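Local coordinates for 2L protein (Yaba-like disease virus, PDB 3IT8), which is an MHC class I-like glycoprotein of the virus that probably binds and blocks host tumour necrosis factor, with an MHC-like platform and an Ig-like domain, at residues S56-P60 with L165-Y170; F207-I213 with V282-D286. One frame throughout, in Å; residues are numbered along the deposited sequence.

How the contacts relate
Contact 1 comes first in the chain and closes before contact 2 opens. It lies in the MHC-like platform, where the loop before helix 61-82 packs on helix 148-174. Contact 2 lies in the Ig-like domain. There the loop between strands 198-207 and 213-218 meets strand 279-284 and the residues after it. The centres are 22 Å apart, and the nearest atoms are about 8 Å apart without touching. The two share no sheet. Ile1 lies between them: Ile167 touches it from helix 148-174, and Asp211 and Asp286 bind its amino group. Contact 1 also faces chains of another protein, whereas contact 2 is buried, and residues of it touch the platform through Leu103, Asp27 and Ile1.

Contact 1 of 2, residues S56-P60 with L165-Y170; sequences SPHTP and LAILDY
The contact belongs to the MHC-like platform, where the loop before helix 61-82 lies against helix 148-174. The loop makes a type I turn, Ser56 to Thr59. His58 and Leu165 meet at the outer side. Leu165 CD1 sits over one face of the His58 ring, 3.9 Å from its centroid and 17° off the normal, a CH-pi contact. Leu165 CB lies over the same face, 3.7 Å from His58 CD2. His58 CG stands beside its own backbone N (chi1 -63°), and this places the imidazole against Leu165. His58 CB rests on Ala166 CB at 3.7 Å. His58 ND1 is hydrogen-bonded to an aromatic side chain of another protein's chain. Leu165 packs on apolar side chains of two such chains, so this side of the contact belongs to an interface.

Asp169 covers the start of the turn. Its CB lies 3.7 Å from Ser56 OG, and its OD2 lies 3.6 Å from Pro57 CD. Ser56 OG is swung opposite its backbone N (chi1 -175°) and points across the turn to Thr59 OG1. The two hydroxyls are hydrogen-bonded, and either could be the donor. Thr59 N also bonds to Ser56 O at 2.9 Å, so backbone and side chains both hold the turn.

Deeper in, Thr59 and Tyr170 cross at about a right angle. Thr59 CG2 is 3.4 Å from Tyr170 OH, and Thr59 OG1 is 3.4 Å from Tyr170 CE1. Tyr170 OH has hydrogen bonds to Asp23 and Tyr5, and its ring stacks on Phe51. These partners would fix both the tilt and the depth of the phenol. Thr59 and Tyr170 also touch Tyr64 of helix 61-82. With Tyr5, Tyr64 and Tyr170 together, this part resembles the tyrosine-lined end of the MHC class I groove.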
ATOM      1  N   SER D  56     -12.698 -28.713  13.767  1.00 49.00           N
ATOM      2  CA  SER D  56     -13.575 -27.783  13.051  1.00 49.00           C
ATOM      3  C   SER D  56     -14.043 -26.666  13.972  1.00 49.00           C
ATOM      4  O   SER D  56     -15.209 -26.584  14.348  1.00 49.00           O
ATOM      5  CB  SER D  56     -14.785 -28.510  12.466  1.00 64.46           C
ATOM      6  OG  SER D  56     -15.549 -27.616  11.676  1.00 64.46           O
ATOM      7  N   PRO D  57     -13.123 -25.781  14.335  1.00 42.36           N
ATOM      8  CA  PRO D  57     -13.315 -24.621  15.210  1.00 42.36           C
ATOM      9  C   PRO D  57     -14.540 -23.773  14.903  1.00 42.36           C
ATOM     10  O   PRO D  57     -15.068 -23.111  15.785  1.00 42.36           O
ATOM     11  CB  PRO D  57     -12.037 -23.813  15.000  1.00 44.30           C
ATOM     12  CG  PRO D  57     -11.036 -24.859  14.718  1.00 44.30           C
ATOM     13  CD  PRO D  57     -11.762 -25.779  13.774  1.00 44.30           C
ATOM     14  N   HIS D  58     -14.987 -23.788  13.654  1.00 45.86           N
ATOM     15  CA  HIS D  58     -16.111 -22.964  13.261  1.00 45.86           C
ATOM     16  C   HIS D  58     -17.450 -23.657  13.206  1.00 45.86           C
ATOM     17  O   HIS D  58     -18.431 -23.078  12.748  1.00 45.86           O
ATOM     18  CB  HIS D  58     -15.778 -22.273  11.945  1.00 57.76           C
ATOM     19  CG  HIS D  58     -14.618 -21.335  12.057  1.00 57.76           C
ATOM     20  ND1 HIS D  58     -14.687 -20.152  12.764  1.00 57.76           N
ATOM     21  CD2 HIS D  58     -13.342 -21.435  11.616  1.00 57.76           C
ATOM     22  CE1 HIS D  58     -13.503 -19.565  12.753  1.00 57.76           C
ATOM     23  NE2 HIS D  58     -12.668 -20.324  12.064  1.00 57.76           N
ATOM     24  N   THR D  59     -17.491 -24.903  13.665  1.00 49.56           N
ATOM     25  CA  THR D  59     -18.749 -25.626  13.728  1.00 49.56           C
ATOM     26  C   THR D  59     -19.244 -25.195  15.101  1.00 49.56           C
ATOM     27  O   THR D  59     -18.515 -25.311  16.076  1.00 49.56           O
ATOM     28  CB  THR D  59     -18.541 -27.140  13.711  1.00 54.38           C
ATOM     29  OG1 THR D  59     -17.932 -27.523  12.473  1.00 54.38           O
ATOM     30  CG2 THR D  59     -19.873 -27.853  13.844  1.00 54.38           C
ATOM     31  N   PRO D  60     -20.475 -24.665  15.192  1.00 43.42           N
ATOM     32  CA  PRO D  60     -21.072 -24.203  16.456  1.00 43.42           C
ATOM     33  C   PRO D  60     -20.930 -25.168  17.642  1.00 43.42           C
ATOM     34  O   PRO D  60     -21.077 -26.390  17.490  1.00 43.42           O
ATOM     35  CB  PRO D  60     -22.533 -23.977  16.083  1.00 37.21           C
ATOM     36  CG  PRO D  60     -22.468 -23.620  14.627  1.00 37.21           C
ATOM     37  CD  PRO D  60     -21.450 -24.585  14.087  1.00 37.21           C
ATOM     38  N   LEU D 165     -16.154 -20.535   6.579  1.00 39.18           N
ATOM     39  CA  LEU D 165     -14.881 -20.941   7.147  1.00 39.18           C
ATOM     40  C   LEU D 165     -14.937 -22.420   7.539  1.00 39.18           C
ATOM     41  O   LEU D 165     -14.017 -23.196   7.264  1.00 39.18           O
ATOM     42  CB  LEU D 165     -14.558 -20.099   8.376  1.00 54.46           C
ATOM     43  CG  LEU D 165     -14.204 -18.634   8.106  1.00 46.97           C
ATOM     44  CD1 LEU D 165     -14.060 -17.879   9.421  1.00 46.97           C
ATOM     45  CD2 LEU D 165     -12.904 -18.567   7.321  1.00 46.97           C
ATOM     46  N   ALA D 166     -16.030 -22.812   8.178  1.00 33.50           N
ATOM     47  CA  ALA D 166     -16.200 -24.185   8.610  1.00 33.50           C
ATOM     48  C   ALA D 166     -16.183 -25.179   7.453  1.00 33.50           C
ATOM     49  O   ALA D 166     -15.494 -26.198   7.521  1.00 33.50           O
ATOM     50  CB  ALA D 166     -17.495 -24.310   9.393  1.00 23.42           C
ATOM     51  N   ILE D 167     -16.929 -24.882   6.390  1.00 43.18           N
ATOM     52  CA  ILE D 167     -17.003 -25.791   5.253  1.00 43.18           C
ATOM     53  C   ILE D 167     -15.638 -26.284   4.807  1.00 43.18           C
ATOM     54  O   ILE D 167     -15.505 -27.408   4.339  1.00 43.18           O
ATOM     55  CB  ILE D 167     -17.732 -25.155   4.040  1.00 53.52           C
ATOM     56  CG1 ILE D 167     -18.058 -26.236   3.012  1.00 28.08           C
ATOM     57  CG2 ILE D 167     -16.851 -24.116   3.378  1.00 28.08           C
ATOM     58  CD1 ILE D 167     -18.943 -25.757   1.897  1.00 28.08           C
ATOM     59  N   LEU D 168     -14.618 -25.448   4.971  1.00 44.04           N
ATOM     60  CA  LEU D 168     -13.264 -25.823   4.576  1.00 44.04           C
ATOM     61  C   LEU D 168     -12.663 -26.894   5.491  1.00 44.04           C
ATOM     62  O   LEU D 168     -11.857 -27.714   5.049  1.00 44.04           O
ATOM     63  CB  LEU D 168     -12.361 -24.585   4.523  1.00 66.22           C
ATOM     64  CG  LEU D 168     -12.736 -23.530   3.460  1.00 44.06           C
ATOM     65  CD1 LEU D 168     -11.754 -22.393   3.505  1.00 44.06           C
ATOM     66  CD2 LEU D 168     -12.758 -24.146   2.066  1.00 44.06           C
ATOM     67  N   ASP D 169     -13.054 -26.897   6.761  1.00 48.71           N
ATOM     68  CA  ASP D 169     -12.555 -27.911   7.681  1.00 48.71           C
ATOM     69  C   ASP D 169     -13.207 -29.258   7.355  1.00 48.71           C
ATOM     70  O   ASP D 169     -12.562 -30.307   7.436  1.00 48.71           O
ATOM     71  CB  ASP D 169     -12.853 -27.529   9.131  1.00 89.43           C
ATOM     72  CG  ASP D 169     -12.013 -26.358   9.614  1.00 68.43           C
ATOM     73  OD1 ASP D 169     -10.795 -26.347   9.323  1.00 68.43           O
ATOM     74  OD2 ASP D 169     -12.569 -25.460  10.295  1.00 68.43           O
ATOM     75  N   TYR D 170     -14.486 -29.228   6.986  1.00 47.82           N
ATOM     76  CA  TYR D 170     -15.184 -30.455   6.642  1.00 47.82           C
ATOM     77  C   TYR D 170     -14.493 -31.077   5.441  1.00 47.82           C
ATOM     78  O   TYR D 170     -14.187 -32.278   5.428  1.00 47.82           O
ATOM     79  CB  TYR D 170     -16.649 -30.181   6.289  1.00 51.59           C
ATOM     80  CG  TYR D 170     -17.557 -29.913   7.478  1.00 42.30           C
ATOM     81  CD1 TYR D 170     -17.472 -28.722   8.194  1.00 42.30           C
ATOM     82  CD2 TYR D 170     -18.524 -30.836   7.868  1.00 42.30           C
ATOM     83  CE1 TYR D 170     -18.330 -28.455   9.260  1.00 42.30           C
ATOM     84  CE2 TYR D 170     -19.385 -30.574   8.933  1.00 42.30           C
ATOM     85  CZ  TYR D 170     -19.280 -29.380   9.616  1.00 42.30           C
ATOM     86  OH  TYR D 170     -20.140 -29.090  10.644  1.00 42.30           O
TER

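Contact 2 of 2, residues F207-I213 with V282-D286; sequences FYPPDVI and VVFHD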
ATOM      1  N   PHE D 207     -22.592 -36.412 -12.229  1.00 34.77           N
ATOM      2  CA  PHE D 207     -21.539 -35.581 -11.619  1.00 29.08           C
ATOM      3  C   PHE D 207     -21.529 -35.897 -10.119  1.00 35.67           C
ATOM      4  O   PHE D 207     -22.600 -36.146  -9.560  1.00 33.22           O
ATOM      5  CB  PHE D 207     -21.869 -34.112 -11.845  1.00 51.22           C
ATOM      6  CG  PHE D 207     -23.292 -33.766 -11.538  1.00 45.82           C
ATOM      7  CD1 PHE D 207     -23.685 -33.470 -10.236  1.00 45.82           C
ATOM      8  CD2 PHE D 207     -24.237 -33.694 -12.563  1.00 45.82           C
ATOM      9  CE1 PHE D 207     -25.004 -33.092  -9.949  1.00 45.82           C
ATOM     10  CE2 PHE D 207     -25.562 -33.318 -12.296  1.00 45.82           C
ATOM     11  CZ  PHE D 207     -25.946 -33.014 -10.986  1.00 45.82           C
ATOM     12  N   TYR D 208     -20.369 -35.906  -9.451  1.00 90.46           N
ATOM     13  CA  TYR D 208     -20.472 -36.251  -8.052  1.00 90.24           C
ATOM     14  C   TYR D 208     -20.944 -35.207  -7.095  1.00 91.33           C
ATOM     15  O   TYR D 208     -22.112 -35.222  -6.744  1.00 97.26           O
ATOM     16  CB  TYR D 208     -19.228 -36.860  -7.413  1.00157.45           C
ATOM     17  CG  TYR D 208     -19.497 -36.931  -5.908  1.00 44.59           C
ATOM     18  CD1 TYR D 208     -20.732 -37.423  -5.425  1.00 44.59           C
ATOM     19  CD2 TYR D 208     -18.613 -36.362  -4.978  1.00 44.59           C
ATOM     20  CE1 TYR D 208     -21.084 -37.331  -4.067  1.00 44.59           C
ATOM     21  CE2 TYR D 208     -18.960 -36.272  -3.607  1.00 44.59           C
ATOM     22  CZ  TYR D 208     -20.197 -36.757  -3.167  1.00 44.59           C
ATOM     23  OH  TYR D 208     -20.537 -36.668  -1.835  1.00 44.59           O
ATOM     24  N   PRO D 209     -20.059 -34.313  -6.619  1.00 62.09           N
ATOM     25  CA  PRO D 209     -20.648 -33.349  -5.668  1.00 57.68           C
ATOM     26  C   PRO D 209     -21.982 -32.933  -6.285  1.00 65.08           C
ATOM     27  O   PRO D 209     -22.031 -32.341  -7.358  1.00 62.25           O
ATOM     28  CB  PRO D 209     -19.589 -32.265  -5.552  1.00 30.55           C
ATOM     29  CG  PRO D 209     -18.885 -32.325  -6.879  1.00 31.31           C
ATOM     30  CD  PRO D 209     -18.829 -33.800  -7.245  1.00 31.31           C
ATOM     31  N   PRO D 210     -23.093 -33.318  -5.633  1.00 46.05           N
ATOM     32  CA  PRO D 210     -24.476 -33.060  -6.060  1.00 39.76           C
ATOM     33  C   PRO D 210     -24.933 -31.642  -6.302  1.00 42.36           C
ATOM     34  O   PRO D 210     -25.972 -31.428  -6.931  1.00 47.12           O
ATOM     35  CB  PRO D 210     -25.310 -33.782  -5.003  1.00 35.52           C
ATOM     36  CG  PRO D 210     -24.441 -33.729  -3.795  1.00 35.52           C
ATOM     37  CD  PRO D 210     -23.055 -33.964  -4.307  1.00 35.52           C
ATOM     38  N   ASP D 211     -24.169 -30.673  -5.811  1.00 41.00           N
ATOM     39  CA  ASP D 211     -24.513 -29.274  -6.020  1.00 40.85           C
ATOM     40  C   ASP D 211     -24.124 -28.838  -7.428  1.00 44.39           C
ATOM     41  O   ASP D 211     -22.967 -28.967  -7.850  1.00 40.89           O
ATOM     42  CB  ASP D 211     -23.829 -28.373  -4.974  1.00 70.49           C
ATOM     43  CG  ASP D 211     -22.336 -28.676  -4.797  1.00 64.70           C
ATOM     44  OD1 ASP D 211     -21.985 -29.835  -4.474  1.00 64.70           O
ATOM     45  OD2 ASP D 211     -21.514 -27.745  -4.962  1.00 64.70           O
ATOM     46  N   VAL D 212     -25.105 -28.336  -8.165  1.00 41.92           N
ATOM     47  CA  VAL D 212     -24.874 -27.865  -9.518  1.00 44.24           C
ATOM     48  C   VAL D 212     -25.756 -26.671  -9.721  1.00 51.58           C
ATOM     49  O   VAL D 212     -26.881 -26.630  -9.237  1.00 43.32           O
ATOM     50  CB  VAL D 212     -25.235 -28.926 -10.581  1.00 61.17           C
ATOM     51  CG1 VAL D 212     -25.452 -28.267 -11.922  1.00 39.56           C
ATOM     52  CG2 VAL D 212     -24.109 -29.913 -10.711  1.00 39.56           C
ATOM     53  N   ILE D 213     -25.227 -25.679 -10.414  1.00 53.17           N
ATOM     54  CA  ILE D 213     -26.002 -24.498 -10.703  1.00 47.22           C
ATOM     55  C   ILE D 213     -25.849 -24.198 -12.168  1.00 53.98           C
ATOM     56  O   ILE D 213     -24.789 -24.398 -12.761  1.00 54.75           O
ATOM     57  CB  ILE D 213     -25.573 -23.297  -9.856  1.00 74.08           C
ATOM     58  CG1 ILE D 213     -25.923 -23.564  -8.391  1.00 50.52           C
ATOM     59  CG2 ILE D 213     -26.293 -22.051 -10.333  1.00 50.52           C
ATOM     60  CD1 ILE D 213     -25.535 -22.463  -7.446  1.00 50.52           C
ATOM     61  N   VAL D 282     -24.633 -22.182 -19.155  1.00 46.95           N
ATOM     62  CA  VAL D 282     -23.388 -22.120 -18.389  1.00 42.94           C
ATOM     63  C   VAL D 282     -23.572 -22.996 -17.152  1.00 53.34           C
ATOM     64  O   VAL D 282     -24.442 -22.735 -16.327  1.00 44.40           O
ATOM     65  CB  VAL D 282     -23.047 -20.697 -17.926  1.00 55.11           C
ATOM     66  CG1 VAL D 282     -21.649 -20.685 -17.343  1.00 36.89           C
ATOM     67  CG2 VAL D 282     -23.138 -19.722 -19.094  1.00 36.89           C
ATOM     68  N   VAL D 283     -22.747 -24.031 -17.038  1.00 41.14           N
ATOM     69  CA  VAL D 283     -22.814 -24.982 -15.930  1.00 32.88           C
ATOM     70  C   VAL D 283     -21.743 -24.781 -14.873  1.00 40.80           C
ATOM     71  O   VAL D 283     -20.552 -24.832 -15.181  1.00 41.39           O
ATOM     72  CB  VAL D 283     -22.697 -26.412 -16.466  1.00 58.27           C
ATOM     73  CG1 VAL D 283     -22.510 -27.391 -15.332  1.00 37.60           C
ATOM     74  CG2 VAL D 283     -23.937 -26.746 -17.272  1.00 37.60           C
ATOM     75  N   PHE D 284     -22.171 -24.559 -13.629  1.00 40.52           N
ATOM     76  CA  PHE D 284     -21.239 -24.369 -12.523  1.00 36.72           C
ATOM     77  C   PHE D 284     -21.179 -25.619 -11.665  1.00 44.55           C
ATOM     78  O   PHE D 284     -22.176 -26.033 -11.086  1.00 43.93           O
ATOM     79  CB  PHE D 284     -21.657 -23.186 -11.668  1.00 64.92           C
ATOM     80  CG  PHE D 284     -21.616 -21.885 -12.389  1.00 39.69           C
ATOM     81  CD1 PHE D 284     -22.716 -21.440 -13.107  1.00 39.69           C
ATOM     82  CD2 PHE D 284     -20.470 -21.087 -12.348  1.00 39.69           C
ATOM     83  CE1 PHE D 284     -22.679 -20.214 -13.775  1.00 39.69           C
ATOM     84  CE2 PHE D 284     -20.419 -19.854 -13.017  1.00 39.69           C
ATOM     85  CZ  PHE D 284     -21.528 -19.418 -13.730  1.00 39.69           C
ATOM     86  N   HIS D 285     -20.000 -26.220 -11.596  1.00 39.12           N
ATOM     87  CA  HIS D 285     -19.794 -27.427 -10.807  1.00 40.19           C
ATOM     88  C   HIS D 285     -18.340 -27.497 -10.325  1.00 44.50           C
ATOM     89  O   HIS D 285     -17.472 -26.835 -10.885  1.00 46.72           O
ATOM     90  CB  HIS D 285     -20.120 -28.644 -11.654  1.00 66.35           C
ATOM     91  CG  HIS D 285     -19.977 -29.933 -10.922  1.00 42.72           C
ATOM     92  ND1 HIS D 285     -20.934 -30.405 -10.055  1.00 42.72           N
ATOM     93  CD2 HIS D 285     -18.970 -30.835 -10.898  1.00 42.72           C
ATOM     94  CE1 HIS D 285     -20.523 -31.543  -9.527  1.00 42.72           C
ATOM     95  NE2 HIS D 285     -19.334 -31.826 -10.021  1.00 42.72           N
ATOM     96  N   ASP D 286     -18.075 -28.291  -9.291  1.00 50.04           N
ATOM     97  CA  ASP D 286     -16.717 -28.408  -8.757  1.00 51.95           C
ATOM     98  C   ASP D 286     -15.716 -28.802  -9.834  1.00 53.29           C
ATOM     99  O   ASP D 286     -14.633 -28.227  -9.928  1.00 56.85           O
ATOM    100  CB  ASP D 286     -16.694 -29.397  -7.592  1.00 99.53           C
ATOM    101  CG  ASP D 286     -17.076 -28.745  -6.271  1.00 70.49           C
ATOM    102  OD1 ASP D 286     -17.735 -27.678  -6.309  1.00 70.49           O
ATOM    103  OD2 ASP D 286     -16.721 -29.303  -5.202  1.00 70.49           O
TER
HETATM  104  O   HOH W   1     -20.342 -28.710  -7.267  1.00 56.76           O
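Asp211 OD2 is gripped by the Ile1 amino group and by Thr100 OG1, with a weak bond from a water. Asp286 OD1 comes within 4.0 Å of this Asp211 OD2, with the carboxylate planes 87° apart. The Ile1 amino group also bonds to Asp286 OD2 and would offset the charge of both acids. The water accepts from Asp286 N at 3.1 Å and lies 2.7 Å from Asp211 O. Nearby, Tyr208 OH bonds to Asp27 of the platform.

The His285 ring lies between the two backbones. Its CG is anti to the backbone N (chi1 -178°), which lays the imidazole against Phe207, Pro209 and Val212. Phe207 CB lies over one face of the ring, 4.0 Å from its centroid, as a CH-pi contact. Pro209 CG and CD meet its CE1 and NE2 atoms. Val212 CG2 touches His285 ND1. The same ND1 gives a weak bond to Asp211 O, 3.3 Å and bent to 137°.

This is one end of a C1-type Ig-like domain, beside the platform. Phe207 closes the strand that carries Cys202, and Tyr208 and Pro209 begin the loop after it. The histidine follows the other cysteine of the disulfide in a Cys-x-Val-x-His pattern, as in MHC and antibody constant domains.

Farther on, Phe284 N donates to Ile213 O at 2.8 Å, and the bond is nearly straight. Ile213 N returns a bond to Phe284 O at 3.1 Å. The two residues are an antiparallel hydrogen-bonded pair. Their side chains lie on one face of the sheet, Ile213 CB to Phe284 CB 4.3 Å, and Leu103 of the platform touches both.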